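Local coordinates for pyridoxamine 5'-phosphate oxidase-related, FMN-binding protein (Paracoccus denitrificans, PDB 6VNA) that probably degrades c-type heme as a noncanonical heme oxygenase, built on the split-barrel fold of the FMN-binding pyridoxamine 5'-phosphate oxidase family, at residues Ile44-Asp49 against Trp131-Val136. Sequence-based numbering, arbitrary orientation.
Sequences IALQTD and WRIEPV
Asp49 and Arg132 form a salt bridge at one end of a small, largely buried contact between strand 128-135 and strand 39-48 with the residue just beyond its end, Asp49, and Leu46 meets Ile133 in the apolar interior beside it. The two strands of the curled antiparallel sheet are not hydrogen-bonded neighbours; strand 54-59 lies between them and pairs with both, so side chains alone bridge the gap. The nearest CA atoms, those of Asp49 and Arg132, are still 8.4 Å apart. The long Arg132 side chain spans this gap, and the bend at its third torsion (chi3 55°) turns NH1 toward the carboxylate. There NH1 faces both oxygens: it lies 3.1 Å from Asp49 OD1, and gives a weak, bent hydrogen bond (144°) to Asp49 OD2 at 3.3 Å. OD2 sits in the guanidinium plane at its edge while OD1 approaches obliquely, and the two flat groups are turned 35° from each other. OD2 is also in a salt bridge with Arg108 NH1, the stronger partner of this carboxylate, and Arg132 NH2 has a second acid in Asp51. Asp49 therefore joins two arginines, whose positive charges probably offset the closeness of Asp51. An asparagine in place of Asp49 would probably leave Arg108 without its carboxylate partner and Arg132 with Asp51 as its remaining acid among those described. Further inside, Leu46 CD1 touches Ile133 CD1 at 4.4 Å, methyl to methyl and loosely, consistent with the apolar interior of the split barrel of this family. Leu76 of strand 73-79 packs against both residues, while helix 108-115, which begins at Arg108, packs Trp112 on Ala45 and so covers strand 39-48 on the face turned from strand 128-135.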
ATOM      1  N   ILE A  44      -4.834   4.488   4.029  1.00 45.42           N
ATOM      2  CA  ILE A  44      -6.253   4.401   4.480  1.00 47.59           C
ATOM      3  C   ILE A  44      -6.365   3.965   5.946  1.00 42.58           C
ATOM      4  O   ILE A  44      -5.492   3.242   6.444  1.00 45.70           O
ATOM      5  CB  ILE A  44      -7.031   3.414   3.592  1.00 46.78           C
ATOM      6  CG1 ILE A  44      -6.445   2.001   3.660  1.00 44.49           C
ATOM      7  CG2 ILE A  44      -7.111   3.933   2.167  1.00 48.11           C
ATOM      8  CD1 ILE A  44      -7.461   0.907   3.431  1.00 43.72           C
ATOM      9  N   ALA A  45      -7.461   4.347   6.583  1.00 42.99           N
ATOM     10  CA  ALA A  45      -7.916   3.755   7.858  1.00 46.77           C
ATOM     11  C   ALA A  45      -8.403   2.347   7.529  1.00 41.39           C
ATOM     12  O   ALA A  45      -9.147   2.186   6.551  1.00 42.88           O
ATOM     13  CB  ALA A  45      -8.984   4.603   8.503  1.00 47.70           C
ATOM     14  N   LEU A  46      -7.874   1.362   8.228  1.00 41.26           N
ATOM     15  CA  LEU A  46      -8.209  -0.061   8.013  1.00 45.08           C
ATOM     16  C   LEU A  46      -8.181  -0.805   9.347  1.00 47.10           C
ATOM     17  O   LEU A  46      -7.161  -0.744  10.048  1.00 45.98           O
ATOM     18  CB  LEU A  46      -7.206  -0.713   7.065  1.00 48.69           C
ATOM     19  CG  LEU A  46      -7.513  -2.190   6.815  1.00 48.74           C
ATOM     20  CD1 LEU A  46      -8.433  -2.345   5.606  1.00 50.71           C
ATOM     21  CD2 LEU A  46      -6.245  -2.990   6.649  1.00 51.68           C
ATOM     22  N   GLN A  47      -9.266  -1.509   9.638  1.00 52.98           N
ATOM     23  CA  GLN A  47      -9.405  -2.466  10.756  1.00 50.83           C
ATOM     24  C   GLN A  47      -9.933  -3.779  10.171  1.00 52.82           C
ATOM     25  O   GLN A  47      -9.960  -3.892   8.940  1.00 54.44           O
ATOM     26  CB  GLN A  47     -10.338  -1.851  11.794  1.00 50.05           C
ATOM     27  CG  GLN A  47      -9.853  -0.509  12.313  1.00 49.21           C
ATOM     28  CD  GLN A  47     -10.772   0.038  13.379  1.00 48.13           C
ATOM     29  OE1 GLN A  47     -11.540  -0.692  14.000  1.00 59.01           O
ATOM     30  NE2 GLN A  47     -10.747   1.343  13.557  1.00 47.71           N
ATOM     31  N   THR A  48     -10.294  -4.737  11.019  1.00 52.39           N
ATOM     32  CA  THR A  48     -11.058  -5.958  10.654  1.00 55.94           C
ATOM     33  C   THR A  48     -12.499  -5.766  11.122  1.00 52.89           C
ATOM     34  O   THR A  48     -12.673  -4.934  11.988  1.00 49.13           O
ATOM     35  CB  THR A  48     -10.408  -7.175  11.313  1.00 57.29           C
ATOM     36  OG1 THR A  48     -10.443  -6.913  12.718  1.00 67.62           O
ATOM     37  CG2 THR A  48      -8.989  -7.400  10.854  1.00 56.33           C
ATOM     38  N   ASP A  49     -13.494  -6.497  10.607  1.00 67.11           N
ATOM     39  CA  ASP A  49     -14.784  -6.635  11.349  1.00 78.33           C
ATOM     40  C   ASP A  49     -14.809  -8.016  12.022  1.00 77.99           C
ATOM     41  O   ASP A  49     -13.744  -8.688  12.031  1.00 65.37           O
ATOM     42  CB  ASP A  49     -16.039  -6.235  10.547  1.00 82.19           C
ATOM     43  CG  ASP A  49     -16.237  -6.833   9.169  1.00 82.26           C
ATOM     44  OD1 ASP A  49     -15.471  -7.753   8.804  1.00 98.65           O
ATOM     45  OD2 ASP A  49     -17.171  -6.366   8.475  1.00 66.89           O
ATOM     46  N   TRP A 131     -15.829  -0.481   3.171  1.00 55.50           N
ATOM     47  CA  TRP A 131     -15.539  -1.555   2.181  1.00 55.16           C
ATOM     48  C   TRP A 131     -14.890  -2.759   2.880  1.00 57.33           C
ATOM     49  O   TRP A 131     -13.844  -2.552   3.533  1.00 53.43           O
ATOM     50  CB  TRP A 131     -14.570  -1.036   1.122  1.00 57.03           C
ATOM     51  CG  TRP A 131     -15.089   0.067   0.259  1.00 58.29           C
ATOM     52  CD1 TRP A 131     -15.204   1.396   0.551  1.00 59.04           C
ATOM     53  CD2 TRP A 131     -15.490  -0.081  -1.108  1.00 58.38           C
ATOM     54  NE1 TRP A 131     -15.687   2.080  -0.538  1.00 57.99           N
ATOM     55  CE2 TRP A 131     -15.872   1.199  -1.568  1.00 57.05           C
ATOM     56  CE3 TRP A 131     -15.578  -1.181  -1.968  1.00 58.99           C
ATOM     57  CZ2 TRP A 131     -16.331   1.410  -2.863  1.00 57.96           C
ATOM     58  CZ3 TRP A 131     -16.041  -0.973  -3.248  1.00 62.91           C
ATOM     59  CH2 TRP A 131     -16.402   0.305  -3.686  1.00 62.79           C
ATOM     60  N   ARG A 132     -15.434  -3.965   2.698  1.00 51.60           N
ATOM     61  CA  ARG A 132     -14.756  -5.231   3.060  1.00 54.30           C
ATOM     62  C   ARG A 132     -13.785  -5.574   1.937  1.00 55.80           C
ATOM     63  O   ARG A 132     -14.198  -5.526   0.777  1.00 58.07           O
ATOM     64  CB  ARG A 132     -15.756  -6.375   3.244  1.00 54.71           C
ATOM     65  CG  ARG A 132     -16.620  -6.237   4.487  1.00 59.96           C
ATOM     66  CD  ARG A 132     -17.786  -7.209   4.471  1.00 63.56           C
ATOM     67  NE  ARG A 132     -17.365  -8.590   4.291  1.00 63.35           N
ATOM     68  CZ  ARG A 132     -17.043  -9.429   5.269  1.00 64.21           C
ATOM     69  NH1 ARG A 132     -17.061  -9.038   6.533  1.00 70.34           N
ATOM     70  NH2 ARG A 132     -16.680 -10.663   4.975  1.00 66.19           N
ATOM     71  N   ILE A 133     -12.541  -5.901   2.261  1.00 55.17           N
ATOM     72  CA  ILE A 133     -11.553  -6.354   1.244  1.00 51.92           C
ATOM     73  C   ILE A 133     -11.333  -7.835   1.497  1.00 56.53           C
ATOM     74  O   ILE A 133     -10.561  -8.171   2.415  1.00 58.96           O
ATOM     75  CB  ILE A 133     -10.275  -5.495   1.275  1.00 52.26           C
ATOM     76  CG1 ILE A 133     -10.625  -4.037   0.981  1.00 54.49           C
ATOM     77  CG2 ILE A 133      -9.248  -6.014   0.283  1.00 52.28           C
ATOM     78  CD1 ILE A 133      -9.585  -3.066   1.396  1.00 63.95           C
ATOM     79  N   GLU A 134     -12.059  -8.668   0.748  1.00 56.76           N
ATOM     80  CA  GLU A 134     -12.111 -10.135   0.937  1.00 54.10           C
ATOM     81  C   GLU A 134     -10.835 -10.724   0.364  1.00 54.28           C
ATOM     82  O   GLU A 134     -10.537 -10.534  -0.806  1.00 59.68           O
ATOM     83  CB  GLU A 134     -13.350 -10.726   0.278  1.00 57.55           C
ATOM     84  CG  GLU A 134     -14.645 -10.265   0.921  1.00 69.92           C
ATOM     85  CD  GLU A 134     -15.897 -10.632   0.137  1.00 78.82           C
ATOM     86  OE1 GLU A 134     -15.749 -11.190  -0.971  1.00 85.07           O
ATOM     87  OE2 GLU A 134     -17.015 -10.350   0.635  1.00 82.13           O
ATOM     88  N   PRO A 135     -10.009 -11.396   1.188  1.00 56.80           N
ATOM     89  CA  PRO A 135      -8.735 -11.911   0.711  1.00 57.76           C
ATOM     90  C   PRO A 135      -8.884 -13.137  -0.189  1.00 56.49           C
ATOM     91  O   PRO A 135      -9.700 -13.982   0.087  1.00 56.83           O
ATOM     92  CB  PRO A 135      -7.953 -12.250   1.995  1.00 61.17           C
ATOM     93  CG  PRO A 135      -9.019 -12.435   3.056  1.00 61.95           C
ATOM     94  CD  PRO A 135     -10.179 -11.555   2.643  1.00 58.71           C
ATOM     95  N   VAL A 136      -8.048 -13.167  -1.218  1.00 52.17           N
ATOM     96  CA  VAL A 136      -7.775 -14.326  -2.104  1.00 57.15           C
ATOM     97  C   VAL A 136      -6.447 -14.955  -1.668  1.00 58.76           C
ATOM     98  O   VAL A 136      -6.436 -16.177  -1.449  1.00 65.52           O
ATOM     99  CB  VAL A 136      -7.736 -13.865  -3.578  1.00 57.74           C
ATOM    100  CG1 VAL A 136      -7.285 -14.963  -4.517  1.00 57.21           C
ATOM    101  CG2 VAL A 136      -9.071 -13.296  -4.022  1.00 58.76           C
TER